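Local coordinates for protein vinylacetyl-CoA Delta-isomerase (PDB 6VJR) that probably isomerises vinylacetyl-CoA and, as an oxygen-tolerant archaeal 4-hydroxybutyryl-CoA dehydratase, binds FAD, a [4Fe-4S] cluster and an iron ion, at residues A[73-76]-A[77-81]; A[287-290]-A[291-295]; A[329-332]-A[333-337]; A[362-365]-A[366-370]. All coordinates share one frame; numbering follows the deposited sequence. Where two conformers were deposited one is given.

Contacts 2, 3 and 4 are buried, whereas contact 1 is partly buried and marks the start of helix 77-94. Contact 2, about 7 Å from the chain centre to its own centre, carries two of the iron ligands and a cluster cysteine; its Y288 and R291 pack against L80 of contact 1. Contacts 3 and 4 lie on helices 320-345 and 359-369, touching each other through I336, V369 and C365, and both face the second subunit. The chemistry changes with place: side-chain capping bonds in contact 1, metal coordination and an arginine folded onto a carbonyl in contact 2, regular helical bonds in contacts 3 and 4, where polar side chains reach across the subunit interface.

Contact 1: A[73-76]-A[77-81]; sequences IAES and AEDLV
The N-terminal cap of helix 77-94 is built by S76 and D79, with residues 74-76 leading in from a loop. S76 OG accepts the backbone N-H of D79 at 3.0 Å, a fairly straight bond (152°). The hydroxyl reaches forward to this N-H of the first turn because it sits between the backbone N and the carbonyl carbon (chi1 65°). D79 replies from the third residue of the helix: its OD2 accepts the backbone N-H of E75 at 2.9 Å. That donor meets OD2 on the anti side, 18° out of the carboxylate plane. This reciprocal pairing resembles a capping box, but the carboxylate takes the N-H of the residue before the N-cap and not that of S76 itself. OD2 is also hydrogen-bonded to H72, so one oxygen holds two parts of the incoming loop. The S76 carbonyl begins the helical bonding only weakly, with L80 N 3.4 Å from S76 O. Beneath the polar cap, the methyl of A74 packs on L80, CB to CD2 at 3.7 Å, and also rests 3.9 Å from D79 CB. The E75 side chain runs away from the helix, extended beyond CG, and ends on S61. L80 turns inward, where its side chain meets Y288 and R291 of helix 278-292.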
loop_
_atom_site.group_PDB
_atom_site.type_symbol
_atom_site.label_atom_id
_atom_site.label_comp_id
_atom_site.label_asym_id
_atom_site.label_seq_id
_atom_site.Cartn_x
_atom_site.Cartn_y
_atom_site.Cartn_z
ATOM N N ILE A 73 -26.866 26.586 -10.190
ATOM C CA ILE A 73 -25.843 26.587 -11.222
ATOM C C ILE A 73 -24.710 27.489 -10.694
ATOM O O ILE A 73 -24.883 28.677 -10.434
ATOM C CB ILE A 73 -26.368 27.069 -12.575
ATOM C CG1 ILE A 73 -27.579 26.267 -13.114
ATOM C CG2 ILE A 73 -25.229 27.136 -13.566
ATOM C CD1 ILE A 73 -27.350 24.815 -13.394
ATOM N N ALA A 74 -23.570 26.850 -10.432
ATOM C CA ALA A 74 -22.480 27.481 -9.683
ATOM C C ALA A 74 -21.950 28.706 -10.415
ATOM O O ALA A 74 -21.628 28.633 -11.585
ATOM C CB ALA A 74 -21.372 26.471 -9.476
ATOM N N GLU A 75 -21.862 29.821 -9.685
ATOM C CA GLU A 75 -21.558 31.122 -10.249
ATOM C C GLU A 75 -20.142 31.577 -9.901
ATOM O O GLU A 75 -19.747 32.656 -10.329
ATOM C CB GLU A 75 -22.547 32.210 -9.794
ATOM C CG GLU A 75 -24.006 31.845 -10.024
ATOM C CD GLU A 75 -25.070 32.882 -9.695
ATOM O OE1 GLU A 75 -24.704 34.010 -9.285
ATOM O OE2 GLU A 75 -26.286 32.540 -9.854
ATOM N N SER A 76 -19.382 30.728 -9.187
ATOM C CA SER A 76 -18.095 31.106 -8.625
ATOM C C SER A 76 -17.393 29.839 -8.156
ATOM O O SER A 76 -18.068 28.839 -7.983
ATOM C CB SER A 76 -18.192 32.076 -7.492
ATOM O OG SER A 76 -18.858 31.497 -6.376
ATOM N N ALA A 77 -16.085 29.927 -7.872
ATOM C CA ALA A 77 -15.367 28.803 -7.248
ATOM C C ALA A 77 -15.910 28.588 -5.832
ATOM O O ALA A 77 -16.095 27.454 -5.404
ATOM C CB ALA A 77 -13.883 29.009 -7.266
ATOM N N GLU A 78 -16.300 29.676 -5.157
ATOM C CA GLU A 78 -16.877 29.574 -3.822
ATOM C C GLU A 78 -18.134 28.699 -3.844
ATOM O O GLU A 78 -18.345 27.875 -2.932
ATOM C CB GLU A 78 -17.255 30.944 -3.269
ATOM C CG GLU A 78 -17.782 30.921 -1.842
ATOM C CD GLU A 78 -18.127 32.320 -1.341
ATOM O OE1 GLU A 78 -18.308 32.463 -0.118
ATOM O OE2 GLU A 78 -18.209 33.285 -2.158
ATOM N N ASP A 79 -18.965 28.836 -4.897
ATOM C CA ASP A 79 -20.163 28.026 -5.057
ATOM C C ASP A 79 -19.813 26.536 -5.163
ATOM O O ASP A 79 -20.553 25.707 -4.639
ATOM C CB ASP A 79 -21.027 28.499 -6.209
ATOM C CG ASP A 79 -21.878 29.741 -5.944
ATOM O OD1 ASP A 79 -21.858 30.211 -4.778
ATOM O OD2 ASP A 79 -22.501 30.283 -6.919
ATOM N N LEU A 80 -18.742 26.189 -5.886
ATOM C CA LEU A 80 -18.282 24.806 -5.975
ATOM C C LEU A 80 -17.834 24.273 -4.623
ATOM O O LEU A 80 -18.139 23.141 -4.237
ATOM C CB LEU A 80 -17.181 24.741 -7.005
ATOM C CG LEU A 80 -17.542 25.084 -8.441
ATOM C CD1 LEU A 80 -16.292 25.113 -9.312
ATOM C CD2 LEU A 80 -18.594 24.141 -8.984
ATOM N N VAL A 81 -17.063 25.076 -3.920
ATOM C CA VAL A 81 -16.638 24.728 -2.582
ATOM C C VAL A 81 -17.817 24.496 -1.639
ATOM O O VAL A 81 -17.832 23.535 -0.871
ATOM C CB VAL A 81 -15.661 25.746 -2.004
ATOM C CG1 VAL A 81 -15.343 25.419 -0.556
ATOM C CG2 VAL A 81 -14.403 25.802 -2.827
HETATM O O HOH W 1 -20.210 33.210 -5.070
#

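Contact 2: A[287-290]-A[291-295]; sequences CYHR and RSYVC. With FE (Fe (III) ion), chain I; SF4 (iron/sulfur cluster), chain E.
Y288 O is gripped by both the backbone and the side chain of R291 in the last part of helix 278-292. R291 N reaches it at 3.1 Å from above the carbonyl plane, and R291 NE at 2.9 Å in that plane, on a lone pair. The arginine folds back on its own helix because CG lies between the backbone N and the carbonyl carbon (chi1 55°) and the chain bends again at chi2 and chi3; NH2 adds a weak bond to the same oxygen. NH1 is held by Q83 and S344. A leucine here would probably leave the Y288 carbonyl with the backbone N-H bonds alone and deprive Q83 and S344 of this donor. S292 N closes the turn on H289 O at 3.0 Å. Beyond that tight knot the rings of H289 and Y293 meet more loosely and obliquely, centroids 5.1 Å apart and planes at 75°. All the touching residues are buried, so the looser side is the metal site and not the surface. The rings converge on iron, which is bound by H289 NE2 at 2.3 Å and Y293 OH at 2.0 Å, with E443 completing the protein ligands. D105 is hydrogen-bonded to both H289 ND1 and S292 OG, a second-shell residue that probably helps fix the imidazole's rotation. At the end of the type I turn from S292 to C295, C295 SG binds FE2 of the [4Fe-4S] cluster at 2.2 Å. Histidine, tyrosine and cysteine within seven consecutive residues thus set the iron beside the cluster, with FAD about 6 Å from the H289 side chain.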
loop_
_atom_site.group_PDB
_atom_site.type_symbol
_atom_site.label_atom_id
_atom_site.label_comp_id
_atom_site.label_asym_id
_atom_site.label_seq_id
_atom_site.Cartn_x
_atom_site.Cartn_y
_atom_site.Cartn_z
ATOM N N CYS A 287 -16.360 15.457 -14.475
ATOM C CA CYS A 287 -15.500 16.413 -13.797
ATOM C C CYS A 287 -16.149 16.845 -12.481
ATOM O O CYS A 287 -15.504 16.816 -11.435
ATOM C CB CYS A 287 -15.281 17.608 -14.713
ATOM S SG CYS A 287 -14.194 18.881 -14.039
ATOM N N TYR A 288 -17.402 17.322 -12.533
ATOM C CA TYR A 288 -18.077 17.686 -11.304
ATOM C C TYR A 288 -18.210 16.497 -10.368
ATOM O O TYR A 288 -17.946 16.579 -9.149
ATOM C CB TYR A 288 -19.466 18.247 -11.579
ATOM C CG TYR A 288 -19.533 19.636 -12.214
ATOM C CD1 TYR A 288 -19.122 20.773 -11.547
ATOM C CD2 TYR A 288 -19.931 19.780 -13.535
ATOM C CE1 TYR A 288 -19.192 22.008 -12.142
ATOM C CE2 TYR A 288 -20.029 21.018 -14.133
ATOM C CZ TYR A 288 -19.578 22.134 -13.465
ATOM O OH TYR A 288 -19.668 23.373 -14.055
ATOM N N HIS A 289 -18.754 15.413 -10.916
ATOM C CA HIS A 289 -19.197 14.334 -10.054
ATOM C C HIS A 289 -18.024 13.625 -9.361
ATOM O O HIS A 289 -18.174 13.209 -8.206
ATOM C CB HIS A 289 -20.117 13.366 -10.772
ATOM C CG HIS A 289 -20.954 12.591 -9.814
ATOM N ND1 HIS A 289 -21.864 13.153 -8.947
ATOM C CD2 HIS A 289 -20.946 11.271 -9.535
ATOM C CE1 HIS A 289 -22.368 12.165 -8.179
ATOM N NE2 HIS A 289 -21.819 11.009 -8.528
ATOM N N ARG A 290 -16.868 13.558 -10.019
ATOM C CA ARG A 290 -15.687 12.902 -9.457
ATOM C C ARG A 290 -15.197 13.623 -8.199
ATOM O O ARG A 290 -14.550 13.019 -7.366
ATOM C CB ARG A 290 -14.612 12.735 -10.530
ATOM C CG ARG A 290 -14.955 11.550 -11.419
ATOM C CD ARG A 290 -14.025 11.307 -12.556
ATOM N NE ARG A 290 -14.517 10.207 -13.382
ATOM C CZ ARG A 290 -14.195 10.029 -14.650
ATOM N NH1 ARG A 290 -13.190 10.685 -15.178
ATOM N NH2 ARG A 290 -14.912 9.229 -15.392
ATOM N N ARG A 291 -15.558 14.899 -7.987
ATOM C CA ARG A 291 -15.241 15.515 -6.706
ATOM C C ARG A 291 -16.458 15.799 -5.812
ATOM O O ARG A 291 -16.286 16.285 -4.682
ATOM C CB ARG A 291 -14.301 16.700 -6.796
ATOM C CG ARG A 291 -14.658 17.836 -7.702
ATOM C CD ARG A 291 -15.592 18.908 -7.097
ATOM N NE ARG A 291 -17.006 18.595 -7.277
ATOM C CZ ARG A 291 -18.008 19.503 -7.156
ATOM N NH1 ARG A 291 -17.791 20.748 -6.693
ATOM N NH2 ARG A 291 -19.234 19.136 -7.461
ATOM N N SER A 292 -17.657 15.384 -6.239
ATOM C CA SER A 292 -18.791 15.259 -5.340
ATOM C C SER A 292 -18.584 14.161 -4.312
ATOM O O SER A 292 -19.283 14.142 -3.282
ATOM C CB SER A 292 -20.087 15.128 -6.134
ATOM O OG SER A 292 -20.383 16.406 -6.712
ATOM N N TYR A 293 -17.602 13.283 -4.578
ATOM C CA TYR A 293 -17.234 12.202 -3.655
ATOM C C TYR A 293 -16.656 12.698 -2.333
ATOM O O TYR A 293 -16.399 11.891 -1.453
ATOM C CB TYR A 293 -16.342 11.116 -4.288
ATOM C CG TYR A 293 -17.178 10.350 -5.286
ATOM C CD1 TYR A 293 -17.924 9.253 -4.884
ATOM C CD2 TYR A 293 -17.263 10.756 -6.600
ATOM C CE1 TYR A 293 -18.800 8.618 -5.730
ATOM C CE2 TYR A 293 -18.131 10.133 -7.475
ATOM C CZ TYR A 293 -18.930 9.104 -7.022
ATOM O OH TYR A 293 -19.847 8.570 -7.835
ATOM N N VAL A 294 -16.537 14.012 -2.136
ATOM C CA VAL A 294 -16.412 14.572 -0.798
ATOM C C VAL A 294 -17.534 14.074 0.130
ATOM O O VAL A 294 -17.359 13.974 1.347
ATOM C CB VAL A 294 -16.374 16.089 -0.892
ATOM C CG1 VAL A 294 -16.637 16.779 0.442
ATOM C CG2 VAL A 294 -15.056 16.519 -1.484
ATOM N N CYS A 295 -18.680 13.708 -0.447
ATOM C CA CYS A 295 -19.775 13.149 0.349
ATOM C C CYS A 295 -19.280 11.939 1.170
ATOM O O CYS A 295 -19.647 11.758 2.328
ATOM C CB CYS A 295 -20.988 12.790 -0.506
ATOM S SG CYS A 295 -20.679 11.431 -1.670
HETATM FE FE FE I . -21.808 8.900 -7.671
HETATM FE FE1 SF4 E . -22.977 10.321 -5.260
HETATM FE FE2 SF4 E . -22.400 10.507 -2.579
HETATM FE FE3 SF4 E . -24.798 9.832 -3.329
HETATM FE FE4 SF4 E . -24.021 12.389 -3.552
HETATM S S1 SF4 E . -24.399 11.272 -1.648
HETATM S S2 SF4 E . -25.138 11.122 -5.185
HETATM S S3 SF4 E . -21.806 12.056 -4.203
HETATM S S4 SF4 E . -22.915 8.645 -3.807
#

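Contact 3: A[329-332]-A[333-337]; sequences MTHL and NETIF
M329 to F337 form an unbroken piece of helix 320-345, in which each carbonyl of 329-332 accepts an N-H four residues on. E334 N lies 2.8 Å from T330 O and N333 N 3.0 Å from M329 O, while the bond of I336 N to L332 O is weak. H331 O takes a second donor besides T335 N: T335 OG1, at 2.9 Å. The two donors come from opposite faces of the carbonyl plane, the hydroxyl 38° out of it. OG1 is anti to its own carbonyl carbon (chi1 -67°), which turns it back along the helix onto that oxygen and over one face of the H331 ring. It stands 3.6 Å above the ring plane, displaced toward the rim, with H331 CE1 its nearest ring atom at 3.7 Å. The imidazole swings there with CG anti to the backbone N. N368 of the second subunit bonds both, its OD1 with H331 NE2 and its ND2 with T335 OG1. A valine in place of T335 would probably leave H331 O with its backbone donor alone and cost N368 ND2 of the second subunit this acceptor. E334 bends at chi2, its CG against T330 O at 3.2 Å, and its carboxylate goes to R88 and to Y490 of the second subunit. A buried helix segment whose polar side chains reach across a subunit interface is consistent with the helical bundle of the acyl-CoA dehydrogenase-like C-terminal region.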
loop_
_atom_site.group_PDB
_atom_site.type_symbol
_atom_site.label_atom_id
_atom_site.label_comp_id
_atom_site.label_asym_id
_atom_site.label_seq_id
_atom_site.Cartn_x
_atom_site.Cartn_y
_atom_site.Cartn_z
ATOM N N MET A 329 -7.308 6.243 9.564
ATOM C CA MET A 329 -8.610 6.382 8.935
ATOM C C MET A 329 -8.803 7.882 8.659
ATOM O O MET A 329 -9.286 8.275 7.606
ATOM C CB MET A 329 -9.697 5.819 9.863
ATOM C CG MET A 329 -9.634 4.303 10.085
ATOM S SD MET A 329 -10.637 3.721 11.469
ATOM C CE MET A 329 -12.285 3.667 10.758
ATOM N N THR A 330 -8.497 8.689 9.667
ATOM C CA THR A 330 -8.721 10.131 9.558
ATOM C C THR A 330 -7.872 10.740 8.432
ATOM O O THR A 330 -8.371 11.523 7.597
ATOM C CB THR A 330 -8.389 10.820 10.894
ATOM O OG1 THR A 330 -9.286 10.362 11.908
ATOM C CG2 THR A 330 -8.514 12.311 10.793
ATOM N N HIS A 331 -6.600 10.334 8.372
ATOM C CA HIS A 331 -5.663 10.816 7.365
ATOM C C HIS A 331 -6.134 10.468 5.944
ATOM O O HIS A 331 -6.195 11.313 5.050
ATOM C CB HIS A 331 -4.285 10.177 7.599
ATOM C CG HIS A 331 -3.364 10.467 6.472
ATOM N ND1 HIS A 331 -2.852 11.709 6.179
ATOM C CD2 HIS A 331 -2.896 9.660 5.557
ATOM C CE1 HIS A 331 -2.172 11.640 5.039
ATOM N NE2 HIS A 331 -2.139 10.367 4.663
ATOM N N LEU A 332 -6.534 9.220 5.729
ATOM C CA LEU A 332 -7.018 8.815 4.397
ATOM C C LEU A 332 -8.295 9.576 4.007
ATOM O O LEU A 332 -8.489 10.024 2.875
ATOM C CB LEU A 332 -7.251 7.309 4.416
ATOM C CG LEU A 332 -6.023 6.425 4.633
ATOM C CD1 LEU A 332 -6.417 4.965 4.654
ATOM C CD2 LEU A 332 -4.995 6.660 3.524
ATOM N N ASN A 333 -9.181 9.706 4.978
ATOM C CA ASN A 333 -10.445 10.413 4.779
ATOM C C ASN A 333 -10.204 11.883 4.406
ATOM O O ASN A 333 -10.779 12.396 3.446
ATOM C CB ASN A 333 -11.321 10.276 6.026
ATOM C CG ASN A 333 -12.774 10.596 5.774
ATOM O OD1 ASN A 333 -13.376 10.091 4.819
ATOM N ND2 ASN A 333 -13.360 11.387 6.661
ATOM N N GLU A 334 -9.280 12.534 5.106
ATOM C CA GLU A 334 -9.001 13.934 4.821
ATOM C C GLU A 334 -8.257 14.129 3.512
ATOM O O GLU A 334 -8.345 15.173 2.878
ATOM C CB GLU A 334 -8.264 14.621 5.951
ATOM C CG GLU A 334 -9.054 14.621 7.251
ATOM C CD GLU A 334 -10.401 15.321 7.267
ATOM O OE1 GLU A 334 -10.693 16.168 6.380
ATOM O OE2 GLU A 334 -11.124 15.050 8.258
ATOM N N THR A 335 -7.509 13.114 3.087
ATOM C CA THR A 335 -6.814 13.158 1.807
ATOM C C THR A 335 -7.860 13.305 0.679
ATOM O O THR A 335 -7.684 14.049 -0.277
ATOM C CB THR A 335 -5.929 11.904 1.642
ATOM O OG1 THR A 335 -4.864 11.951 2.587
ATOM C CG2 THR A 335 -5.225 11.912 0.292
ATOM N N ILE A 336 -8.950 12.530 0.752
ATOM C CA ILE A 336 -10.033 12.626 -0.216
ATOM C C ILE A 336 -10.638 14.021 -0.149
ATOM O O ILE A 336 -10.860 14.681 -1.197
ATOM C CB ILE A 336 -11.092 11.534 0.025
ATOM C CG1 ILE A 336 -10.488 10.173 -0.224
ATOM C CG2 ILE A 336 -12.320 11.799 -0.838
ATOM C CD1 ILE A 336 -11.291 9.059 0.409
ATOM N N PHE A 337 -10.951 14.445 1.074
ATOM C CA PHE A 337 -11.581 15.747 1.211
ATOM C C PHE A 337 -10.731 16.844 0.563
ATOM O O PHE A 337 -11.257 17.735 -0.140
ATOM C CB PHE A 337 -11.757 16.046 2.709
ATOM C CG PHE A 337 -12.371 17.400 2.977
ATOM C CD1 PHE A 337 -13.691 17.649 2.661
ATOM C CD2 PHE A 337 -11.618 18.419 3.568
ATOM C CE1 PHE A 337 -14.242 18.920 2.869
ATOM C CE2 PHE A 337 -12.179 19.667 3.755
ATOM C CZ PHE A 337 -13.484 19.896 3.423
#

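Contact 4: A[362-365]-A[366-370]; sequences AQVC and KHNVT
A362 O, on helix 359-369, accepts K366 N at 3.1 Å. The methyl of A362 faces helix 278-292, where it touches R290 and R291. Q363 comes next, its carbonyl O taking H367 N at 2.8 Å and lying 3.2 Å from H367 CB. Its side chain is bent at chi2 (-52°), and its amide bonds R290 through OE1 and D359 through NE2. V364 lies alongside N368 and points the same way; V364 CG1 is 3.8 Å from N368 ND2. V364 O accepts N368 N at 3.1 Å, but the ND2 close to the same oxygen makes no bond with it, its angle being poor; the amide instead bonds H331 and T335 of the second subunit. C365 ends the segment: its O accepts V369 N at 3.0 Å. C365 SG, anti to the backbone N (chi1 178°), makes only a loose approach to V369, whose side chain is modelled in two conformers. One turn on, T370 OG1 donates to H367 O at 2.7 Å, holding the threonine close to the last turn. The H367 ring packs edge-to-face on H331 of the second subunit and is hydrogen-bonded to Q454 and R455. K366, which was deposited in two conformers, here reaches S444 and G447, with a cation-pi contact to Y293. The helix is thus wedged between helix 278-292, helix 451-461 and helix 320-345, where I336 and A339 touch C365.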
loop_
_atom_site.group_PDB
_atom_site.type_symbol
_atom_site.label_atom_id
_atom_site.label_comp_id
_atom_site.label_asym_id
_atom_site.label_seq_id
_atom_site.Cartn_x
_atom_site.Cartn_y
_atom_site.Cartn_z
ATOM N N ALA A 362 -10.153 16.665 -9.752
ATOM C CA ALA A 362 -11.310 15.799 -9.596
ATOM C C ALA A 362 -10.903 14.339 -9.820
ATOM O O ALA A 362 -11.407 13.463 -9.135
ATOM C CB ALA A 362 -12.419 16.184 -10.512
ATOM N N GLN A 363 -10.064 14.060 -10.821
ATOM C CA GLN A 363 -9.651 12.672 -11.079
ATOM C C GLN A 363 -8.947 12.119 -9.861
ATOM O O GLN A 363 -9.112 10.953 -9.493
ATOM C CB GLN A 363 -8.750 12.568 -12.301
ATOM C CG GLN A 363 -9.273 13.219 -13.563
ATOM C CD GLN A 363 -10.661 12.784 -13.904
ATOM O OE1 GLN A 363 -11.008 11.588 -13.804
ATOM N NE2 GLN A 363 -11.454 13.754 -14.347
ATOM N N VAL A 364 -8.092 12.940 -9.272
ATOM C CA VAL A 364 -7.336 12.535 -8.099
ATOM C C VAL A 364 -8.246 12.253 -6.900
ATOM O O VAL A 364 -8.062 11.301 -6.167
ATOM C CB VAL A 364 -6.297 13.643 -7.820
ATOM C CG1 VAL A 364 -5.633 13.385 -6.478
ATOM C CG2 VAL A 364 -5.280 13.773 -8.950
ATOM N N CYS A 365 -9.249 13.110 -6.677
ATOM C CA CYS A 365 -10.226 12.891 -5.629
ATOM C C CYS A 365 -10.876 11.516 -5.814
ATOM O O CYS A 365 -10.844 10.640 -4.950
ATOM C CB CYS A 365 -11.258 13.997 -5.623
ATOM S SG CYS A 365 -12.546 13.774 -4.367
ATOM N N LYS A 366 -11.478 11.301 -6.964
ATOM C CA LYS A 366 -12.207 10.061 -7.217
ATOM C C LYS A 366 -11.266 8.856 -7.188
ATOM O O LYS A 366 -11.639 7.804 -6.682
ATOM C CB LYS A 366 -12.925 10.197 -8.558
ATOM C CG LYS A 366 -13.235 8.863 -9.177
ATOM C CD LYS A 366 -14.368 8.109 -8.505
ATOM C CE LYS A 366 -14.607 6.900 -9.310
ATOM N NZ LYS A 366 -15.568 5.968 -8.769
ATOM N N HIS A 367 -10.071 8.984 -7.763
ATOM C CA HIS A 367 -9.177 7.819 -7.779
ATOM C C HIS A 367 -8.833 7.374 -6.365
ATOM O O HIS A 367 -8.774 6.160 -6.093
ATOM C CB HIS A 367 -7.983 8.023 -8.696
ATOM C CG HIS A 367 -7.493 6.760 -9.303
ATOM N ND1 HIS A 367 -8.312 6.016 -10.131
ATOM C CD2 HIS A 367 -6.344 6.076 -9.199
ATOM C CE1 HIS A 367 -7.605 4.951 -10.563
ATOM N NE2 HIS A 367 -6.428 4.965 -9.999
ATOM N N ASN A 368 -8.591 8.339 -5.468
ATOM C CA ASN A 368 -8.395 8.016 -4.066
ATOM C C ASN A 368 -9.641 7.375 -3.448
ATOM O O ASN A 368 -9.536 6.496 -2.583
ATOM C CB ASN A 368 -7.824 9.186 -3.284
ATOM C CG ASN A 368 -6.385 9.444 -3.649
ATOM O OD1 ASN A 368 -5.569 8.507 -3.724
ATOM N ND2 ASN A 368 -6.026 10.699 -3.855
ATOM N N VAL A 369 -10.819 7.925 -3.782
ATOM C CA VAL A 369 -12.094 7.361 -3.336
ATOM C C VAL A 369 -12.220 5.874 -3.697
ATOM O O VAL A 369 -12.837 5.107 -2.953
ATOM C CB VAL A 369 -13.262 8.214 -3.869
ATOM C CG1 VAL A 369 -14.622 7.548 -3.773
ATOM C CG2 VAL A 369 -13.275 9.548 -3.155
ATOM N N THR A 370 -11.647 5.447 -4.839
ATOM C CA THR A 370 -11.742 4.040 -5.275
ATOM C C THR A 370 -10.931 3.107 -4.372
ATOM O O THR A 370 -11.129 1.879 -4.449
ATOM C CB THR A 370 -11.381 3.802 -6.750
ATOM O OG1 THR A 370 -9.959 3.883 -6.908
ATOM C CG2 THR A 370 -12.144 4.729 -7.701
#